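Long-range contacts in spermidine synthase (Corynebacterium glutamicum ATCC 13032, PDB 3GJY), which probably makes spermidine by moving an aminopropyl group from decarboxylated S-adenosylmethionine to putrescine, on a methyltransferase-like Rossmann fold: residues E30-E35 with S49-P54; F155-R160 with C186-A191; V219-A224 with G244-F249. All blocks are in the same frame, centred on the assembly; numbering follows the deposited sequence. Where two conformers were deposited one is given.

Contact 1: E30-E35 with S49-P54; sequences EYSVIE and SINGVP
Val33 to Glu35 run antiparallel to Ser49, Ile50 and Asn51, with Ile34 facing Ile50 as a non-hydrogen-bonded pair and Glu35 facing Ser49 as a hydrogen-bonded pair. The Glu35-Ser49 pair is closed by two backbone bonds, Glu35 N to Ser49 O and Ser49 N to Glu35 O, both 2.9 Å. Asn51 N adds a third, 2.8 Å to Val33 O.

The same level is completed by a side chain. Asn51 OD1 accepts from Val33 N at 3.0 Å, and the donor stands 35° off the carbonyl plane of the amide. CG of Asn51 lies beside its own backbone N (chi1 -60°), which swings the amide back over Ser32. There Asn51 ND2 lies 3.4 Å from Ser32 CB. OD1 thus takes the Val33 N-H where the backbone has already turned away.

Strands 33-38 and 45-50 form a beta hairpin within the N-terminal four-stranded antiparallel sheet, as in spermidine synthases, where a small beta domain precedes the catalytic domain. Ile50 to Val53 make a type I' turn into strand 53-59, with Asn51 and Gly52 at its two central positions. Water 1 joins this turn to the neighbouring strand: it donates to Val33 O and accepts from Gly52 N.

Ile34 and Ile50 share one face of the sheet and reach Leu128 and Leu125 of helix 123-132. On the other face, CB of Glu35 is 4.3 Å from CB of Ser49. In one of its two conformers the Glu35 carboxylate turns away and bonds to Thr26, while water 2 bonds to Ser49 OG and lies beside Glu35 O.

Contact 2: F155-R160 with C186-A191; sequences FTPASR and CHRGLA
Arg188 grips the carbonyl of Phe155 side-on. Its NE and NH2 both donate to Phe155 O, at 2.9 and 3.0 Å, and that oxygen lies in the guanidinium plane. The Arg188 chain is extended as far as CD and bends at chi3 (67°), which turns the guanidinium edge to the carbonyl.

Gly189 O is also held twice. Ser159 N is 2.9 Å from Gly189 O, and Arg160 N reaches the same oxygen from the opposite face of the carbonyl plane. Arg188 O accepts from Ala158 N, and water 3 donates to both Arg188 O and Leu190 O. The last two helix carbonyls thus take N-H groups from the type II turn Thr156 to Ser159 and from Arg160 beyond it. Ala191 N donates to Arg160 O at 2.8 Å, where Arg160 and Leu190 form a parallel bridge.

The turn is braced from inside. Ser159 OG donates to Thr156 O and receives NE and NH1 of Arg160, near the guanidinium plane. The guanidinium lies against the rim of one face of the Phe155 ring; CD1 of Phe155 stands over the guanidinium centre, 3.3 Å above its plane. Arg160 NH2 bonds to Thr94.

Gly189 CA, with no side chain, packs 3.7 Å from Phe155 CB. The Phe155 ring turns an edge to Cys186 CA at 4.1 Å. The Pro157 ring lies across the Arg188 chain, CG to CG at 4.1 Å.

Phe155, Cys186 and Leu190 all rest on Ile163 of strand 160-165. The contact joins the end of helix 180-189 to the loop before that central strand, with strand 92-96 beside it.

Contact 3: V219-A224 with G244-F249; sequences VFEHVA and GSDTEF
Strands 222-227 and 238-245 are antiparallel neighbours in the mixed sheet of the Rossmann-like domain, and this contact lies where the first begins and the second ends. Ser245 N donates to His222 O at 3.0 Å, while the return bond from His222 N to Ser245 O is weak. Val223 pairs with Gly244 without hydrogen bonds, and here the Phe220 ring lays one face over Gly244 C.

Beyond the strands, Asp246 OD1 accepts from Glu221 N at 3.0 Å, met nearly along its C-O axis. Water 4 donates to the same oxygen and to Val219 O. Asp246 OD2 bonds to His187 of helix 180-189. Glu221 OE2 is 3.9 Å from Asp246 OD1; the two donors to OD1 probably ease this closeness of like charges.

The His222 ring sits between two side chains. Glu248 CG lies over one face, 3.7 Å from the ring centroid in a CH-pi contact, and Glu221 CB lies over the other. An edge of the ring turns to Asp246 O, 3.3 Å from CD2. ND1 bonds to Glu276, which helps fix the ring's rotation.

Phe249 folds back over the start of strand 222-227. Ala224 CB packs over a face of its ring, 3.6 Å from CG, while the ring edge at CE2 is 3.5 Å from His222 O. Tyr273 of strand 272-274 touches both Ala224 and Phe249. Ser245 OG accepts from Thr247 N in an ST turn at the strand end, and also bonds to Gly194 O.

The reversed strand 238-245, set between strands 194-202 and 222-227, is typical of the sheet of class I methyltransferase-like folds.

The three contacts follow one another along the chain, and none nests within or crosses another. Contact 1 closes first, in the N-terminal antiparallel sheet, with 13 residues between its segments. Contact 2 closes a 25-residue loop and joins the end of helix 180-189 to the loop before strand 160-165. Contact 3 closes a 19-residue loop that holds helix 229-232 and the rest of strands 222-227 and 238-245 of the mixed sheet. Contacts 2 and 3 touch: His187 NE2 lies 2.8 Å from Asp246 OD2 in a probable hydrogen bond, and Leu190 packs on Phe220. Contact 1 stands apart, its centre about 31 Å from that of contact 2 and about 34 Å from that of contact 3.

Contact 1: E30-E35 with S49-P54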
# COMPACT_ATOMS: atom_id res chain seq x y z
N GLU A 30 -10.43 -17.78 5.53
CA GLU A 30 -10.80 -17.65 6.92
C GLU A 30 -11.73 -16.46 7.14
O GLU A 30 -12.63 -16.52 8.00
CB GLU A 30 -9.53 -17.51 7.75
CG GLU A 30 -9.77 -17.51 9.21
CD GLU A 30 -8.48 -17.34 10.03
OE1 GLU A 30 -7.40 -16.96 9.48
OE2 GLU A 30 -8.57 -17.58 11.25
N TYR A 31 -11.52 -15.38 6.37
CA TYR A 31 -12.28 -14.12 6.50
C TYR A 31 -12.96 -13.71 5.19
O TYR A 31 -13.71 -12.73 5.17
CB TYR A 31 -11.38 -12.97 6.93
CG TYR A 31 -10.97 -13.00 8.37
CD1 TYR A 31 -11.73 -12.33 9.35
CD2 TYR A 31 -9.83 -13.70 8.78
CE1 TYR A 31 -11.34 -12.35 10.68
CE2 TYR A 31 -9.44 -13.74 10.10
CZ TYR A 31 -10.21 -13.05 11.05
OH TYR A 31 -9.84 -13.05 12.35
N SER A 32 -12.73 -14.44 4.11
CA SER A 32 -13.25 -14.02 2.81
C SER A 32 -13.42 -15.19 1.88
O SER A 32 -12.74 -16.20 2.04
CB SER A 32 -12.30 -13.05 2.12
OG SER A 32 -11.17 -13.75 1.62
N VAL A 33 -14.32 -15.04 0.91
CA VAL A 33 -14.35 -16.00 -0.20
C VAL A 33 -13.37 -15.52 -1.26
O VAL A 33 -13.36 -14.34 -1.64
CB VAL A 33 -15.76 -16.26 -0.80
CG1 VAL A 33 -16.72 -16.72 0.30
CG2 VAL A 33 -16.33 -15.04 -1.53
N ILE A 34 -12.53 -16.44 -1.72
CA ILE A 34 -11.45 -16.10 -2.65
C ILE A 34 -11.76 -16.74 -4.01
O ILE A 34 -11.92 -17.96 -4.07
CB ILE A 34 -10.11 -16.64 -2.13
CG1 ILE A 34 -9.81 -16.10 -0.72
CG2 ILE A 34 -8.97 -16.28 -3.09
CD1 ILE A 34 -8.90 -17.00 0.10
N GLU A 35 -11.80 -15.94 -5.07
CA GLU A 35 -12.05 -16.48 -6.41
C GLU A 35 -10.84 -16.28 -7.30
O GLU A 35 -10.27 -15.19 -7.36
CB GLU A 35 -13.29 -15.86 -7.06
CG GLU A 35 -13.68 -16.52 -8.36
CD GLU A 35 -14.56 -17.70 -8.14
OE1 GLU A 35 -15.07 -17.83 -7.00
OE2 GLU A 35 -14.75 -18.49 -9.09
N SER A 49 -9.87 -12.41 -6.68
CA SER A 49 -10.93 -11.59 -6.07
C SER A 49 -11.19 -12.05 -4.66
O SER A 49 -11.01 -13.23 -4.33
CB SER A 49 -12.25 -11.67 -6.85
OG SER A 49 -12.02 -11.22 -8.17
N ILE A 50 -11.58 -11.10 -3.83
CA ILE A 50 -11.81 -11.34 -2.40
C ILE A 50 -13.18 -10.75 -2.08
O ILE A 50 -13.43 -9.54 -2.30
CB ILE A 50 -10.68 -10.66 -1.58
CG1 ILE A 50 -9.32 -11.27 -1.93
CG2 ILE A 50 -10.91 -10.89 -0.13
CD1 ILE A 50 -8.11 -10.54 -1.37
N ASN A 51 -14.08 -11.59 -1.59
CA ASN A 51 -15.46 -11.18 -1.36
C ASN A 51 -16.08 -10.50 -2.57
O ASN A 51 -16.82 -9.51 -2.43
CB ASN A 51 -15.56 -10.31 -0.09
CG ASN A 51 -15.09 -11.04 1.11
OD1 ASN A 51 -15.35 -12.24 1.25
ND2 ASN A 51 -14.32 -10.36 1.95
N GLY A 52 -15.77 -11.02 -3.76
CA GLY A 52 -16.34 -10.50 -4.99
C GLY A 52 -15.68 -9.26 -5.55
O GLY A 52 -16.13 -8.76 -6.59
N VAL A 53 -14.65 -8.74 -4.88
CA VAL A 53 -13.95 -7.53 -5.34
C VAL A 53 -12.62 -7.98 -5.96
O VAL A 53 -11.79 -8.60 -5.28
CB VAL A 53 -13.63 -6.58 -4.15
CG1 VAL A 53 -12.93 -5.29 -4.61
CG2 VAL A 53 -14.92 -6.22 -3.41
N PRO A 54 -12.39 -7.64 -7.23
CA PRO A 54 -11.05 -7.88 -7.80
C PRO A 54 -9.97 -7.29 -6.88
O PRO A 54 -10.09 -6.14 -6.45
CB PRO A 54 -11.09 -7.11 -9.12
CG PRO A 54 -12.58 -7.02 -9.47
CD PRO A 54 -13.30 -6.94 -8.15
O HOH W 1 -14.27 -13.34 -4.32
O HOH W 2 -11.21 -13.37 -9.61

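Contact 2: F155-R160 with C186-A191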
# COMPACT_ATOMS: atom_id res chain seq x y z
N PHE A 155 5.93 -2.60 16.73
CA PHE A 155 7.16 -2.20 16.03
C PHE A 155 8.16 -1.66 17.05
O PHE A 155 7.82 -0.79 17.87
CB PHE A 155 6.89 -1.06 15.03
CG PHE A 155 6.14 -1.44 13.76
CD1 PHE A 155 6.11 -2.74 13.26
CD2 PHE A 155 5.51 -0.43 13.06
CE1 PHE A 155 5.42 -3.02 12.06
CE2 PHE A 155 4.83 -0.69 11.87
CZ PHE A 155 4.78 -1.99 11.38
N THR A 156 9.41 -2.10 16.93
CA THR A 156 10.51 -1.49 17.69
C THR A 156 11.22 -0.43 16.80
O THR A 156 11.02 -0.36 15.57
CB THR A 156 11.51 -2.57 18.14
OG1 THR A 156 12.03 -3.24 16.99
CG2 THR A 156 10.85 -3.59 19.04
N PRO A 157 12.05 0.42 17.41
CA PRO A 157 12.63 1.49 16.62
C PRO A 157 13.51 1.07 15.47
O PRO A 157 14.32 0.15 15.58
CB PRO A 157 13.44 2.29 17.64
CG PRO A 157 12.73 2.04 18.91
CD PRO A 157 12.35 0.59 18.85
N ALA A 158 13.32 1.74 14.34
CA ALA A 158 14.21 1.56 13.17
C ALA A 158 14.33 0.09 12.78
O ALA A 158 15.41 -0.41 12.45
CB ALA A 158 15.59 2.16 13.46
N SER A 159 13.17 -0.57 12.77
CA SER A 159 13.07 -1.99 12.42
C SER A 159 12.67 -2.27 10.98
O SER A 159 12.67 -3.43 10.56
CB SER A 159 12.13 -2.67 13.43
OG SER A 159 10.88 -1.98 13.46
N ARG A 160 12.34 -1.22 10.24
CA ARG A 160 11.97 -1.37 8.79
C ARG A 160 12.24 -0.06 8.07
O ARG A 160 12.25 0.99 8.71
CB ARG A 160 10.49 -1.81 8.64
CG ARG A 160 9.51 -0.89 9.37
CD ARG A 160 8.44 -1.64 10.12
NE ARG A 160 8.94 -2.42 11.23
CZ ARG A 160 8.72 -3.72 11.48
NH1 ARG A 160 9.22 -4.22 12.59
NH2 ARG A 160 8.08 -4.54 10.66
N CYS A 186 3.86 3.59 13.33
CA CYS A 186 4.60 3.47 12.06
C CYS A 186 5.86 4.31 12.07
O CYS A 186 6.92 3.82 11.68
CB CYS A 186 3.70 3.85 10.87
SG CYS A 186 2.39 2.67 10.56
N HIS A 187 5.77 5.53 12.58
CA HIS A 187 6.94 6.40 12.65
C HIS A 187 8.05 5.82 13.54
O HIS A 187 9.22 5.80 13.16
CB HIS A 187 6.53 7.81 13.09
CG HIS A 187 7.64 8.79 13.03
ND1 HIS A 187 8.58 8.93 14.02
CD2 HIS A 187 7.99 9.65 12.05
CE1 HIS A 187 9.47 9.84 13.66
NE2 HIS A 187 9.13 10.30 12.47
N ARG A 188 7.67 5.30 14.72
CA ARG A 188 8.65 4.66 15.56
C ARG A 188 9.33 3.49 14.85
O ARG A 188 10.55 3.33 14.94
CB ARG A 188 7.99 4.14 16.84
CG ARG A 188 9.01 3.48 17.80
CD ARG A 188 8.30 2.99 19.09
NE ARG A 188 7.40 1.90 18.76
CZ ARG A 188 6.07 1.97 18.71
NH1 ARG A 188 5.41 3.07 19.10
NH2 ARG A 188 5.38 0.92 18.29
N GLY A 189 8.55 2.66 14.16
CA GLY A 189 9.16 1.49 13.50
C GLY A 189 10.08 1.84 12.35
O GLY A 189 10.95 1.06 12.03
N LEU A 190 9.85 2.98 11.67
CA LEU A 190 10.66 3.33 10.51
C LEU A 190 12.07 3.76 10.90
O LEU A 190 12.27 4.51 11.88
CB LEU A 190 9.99 4.46 9.72
CG LEU A 190 8.81 3.98 8.88
CD1 LEU A 190 8.01 5.21 8.38
CD2 LEU A 190 9.24 3.09 7.70
N ALA A 191 13.04 3.30 10.11
CA ALA A 191 14.38 3.91 10.16
C ALA A 191 14.24 5.43 10.03
O ALA A 191 13.33 5.91 9.36
CB ALA A 191 15.21 3.39 8.98
O HOH W 3 12.84 4.89 14.43

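Contact 3: V219-A224 with G244-F249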
# COMPACT_ATOMS: atom_id res chain seq x y z
N VAL A 219 2.67 13.71 12.48
CA VAL A 219 3.65 12.68 12.80
C VAL A 219 4.91 12.76 11.92
O VAL A 219 6.04 12.58 12.43
CB VAL A 219 2.98 11.31 12.67
CG1 VAL A 219 3.99 10.20 12.91
CG2 VAL A 219 1.86 11.20 13.69
N PHE A 220 4.71 12.95 10.61
CA PHE A 220 5.80 13.03 9.62
C PHE A 220 6.04 14.48 9.26
O PHE A 220 5.10 15.24 9.09
CB PHE A 220 5.43 12.25 8.35
CG PHE A 220 5.27 10.75 8.58
CD1 PHE A 220 6.39 9.95 8.70
CD2 PHE A 220 4.01 10.20 8.82
CE1 PHE A 220 6.26 8.57 8.95
CE2 PHE A 220 3.87 8.81 9.05
CZ PHE A 220 5.01 8.01 9.16
N GLU A 221 7.30 14.84 9.02
CA GLU A 221 7.61 16.23 8.62
C GLU A 221 7.13 16.54 7.20
O GLU A 221 6.84 17.68 6.87
CB GLU A 221 9.13 16.48 8.69
CG GLU A 221 9.73 16.49 10.11
CD GLU A 221 11.25 16.66 10.06
OE1 GLU A 221 11.73 17.58 9.35
OE2 GLU A 221 11.97 15.87 10.71
N HIS A 222 7.03 15.52 6.35
CA HIS A 222 6.74 15.75 4.92
C HIS A 222 5.69 14.77 4.42
O HIS A 222 5.61 13.64 4.91
CB HIS A 222 8.01 15.68 4.06
CG HIS A 222 9.07 16.61 4.52
ND1 HIS A 222 8.95 17.97 4.39
CD2 HIS A 222 10.23 16.39 5.20
CE1 HIS A 222 10.00 18.56 4.94
NE2 HIS A 222 10.79 17.62 5.44
N VAL A 223 4.90 15.22 3.45
CA VAL A 223 3.85 14.39 2.82
C VAL A 223 3.76 14.69 1.34
O VAL A 223 4.14 15.77 0.89
CB VAL A 223 2.46 14.63 3.46
CG1 VAL A 223 2.35 14.01 4.88
CG2 VAL A 223 2.14 16.14 3.51
N ALA A 224 3.25 13.71 0.60
CA ALA A 224 2.99 13.85 -0.83
C ALA A 224 1.94 12.83 -1.22
O ALA A 224 1.67 11.88 -0.46
CB ALA A 224 4.28 13.61 -1.64
N GLY A 244 4.14 9.61 3.53
CA GLY A 244 4.67 10.40 4.64
C GLY A 244 6.11 10.00 4.91
O GLY A 244 6.47 8.83 4.78
N SER A 245 6.97 10.98 5.22
CA SER A 245 8.35 10.71 5.59
C SER A 245 8.93 11.94 6.26
O SER A 245 8.45 13.07 6.02
CB SER A 245 9.18 10.47 4.33
OG SER A 245 10.55 10.15 4.63
N ASP A 246 9.97 11.72 7.08
CA ASP A 246 10.78 12.85 7.55
C ASP A 246 11.78 13.36 6.50
O ASP A 246 12.39 14.41 6.69
CB ASP A 246 11.50 12.54 8.85
CG ASP A 246 10.54 12.40 10.02
OD1 ASP A 246 9.42 12.97 9.99
OD2 ASP A 246 10.96 11.77 11.00
N THR A 247 11.94 12.59 5.43
CA THR A 247 12.71 13.01 4.25
C THR A 247 11.80 13.82 3.32
O THR A 247 10.65 13.45 3.09
CB THR A 247 13.24 11.76 3.51
OG1 THR A 247 14.03 10.97 4.40
CG2 THR A 247 14.08 12.12 2.25
N GLU A 248 12.30 14.97 2.82
CA GLU A 248 11.55 15.76 1.85
C GLU A 248 11.18 14.97 0.60
O GLU A 248 11.98 14.20 0.10
CB GLU A 248 12.38 16.98 1.42
CG GLU A 248 12.61 17.96 2.52
CD GLU A 248 13.29 19.20 2.03
OE1 GLU A 248 12.66 19.96 1.27
OE2 GLU A 248 14.44 19.41 2.44
N PHE A 249 9.94 15.15 0.14
CA PHE A 249 9.50 14.61 -1.13
C PHE A 249 9.87 15.56 -2.25
O PHE A 249 10.09 16.77 -2.03
CB PHE A 249 7.99 14.37 -1.09
CG PHE A 249 7.60 13.21 -0.20
CD1 PHE A 249 7.89 11.89 -0.59
CD2 PHE A 249 7.06 13.43 1.04
CE1 PHE A 249 7.57 10.81 0.24
CE2 PHE A 249 6.72 12.35 1.86
CZ PHE A 249 7.01 11.05 1.47
O HOH W 4 8.60 13.68 12.46
O HOH W 5 14.83 14.79 9.02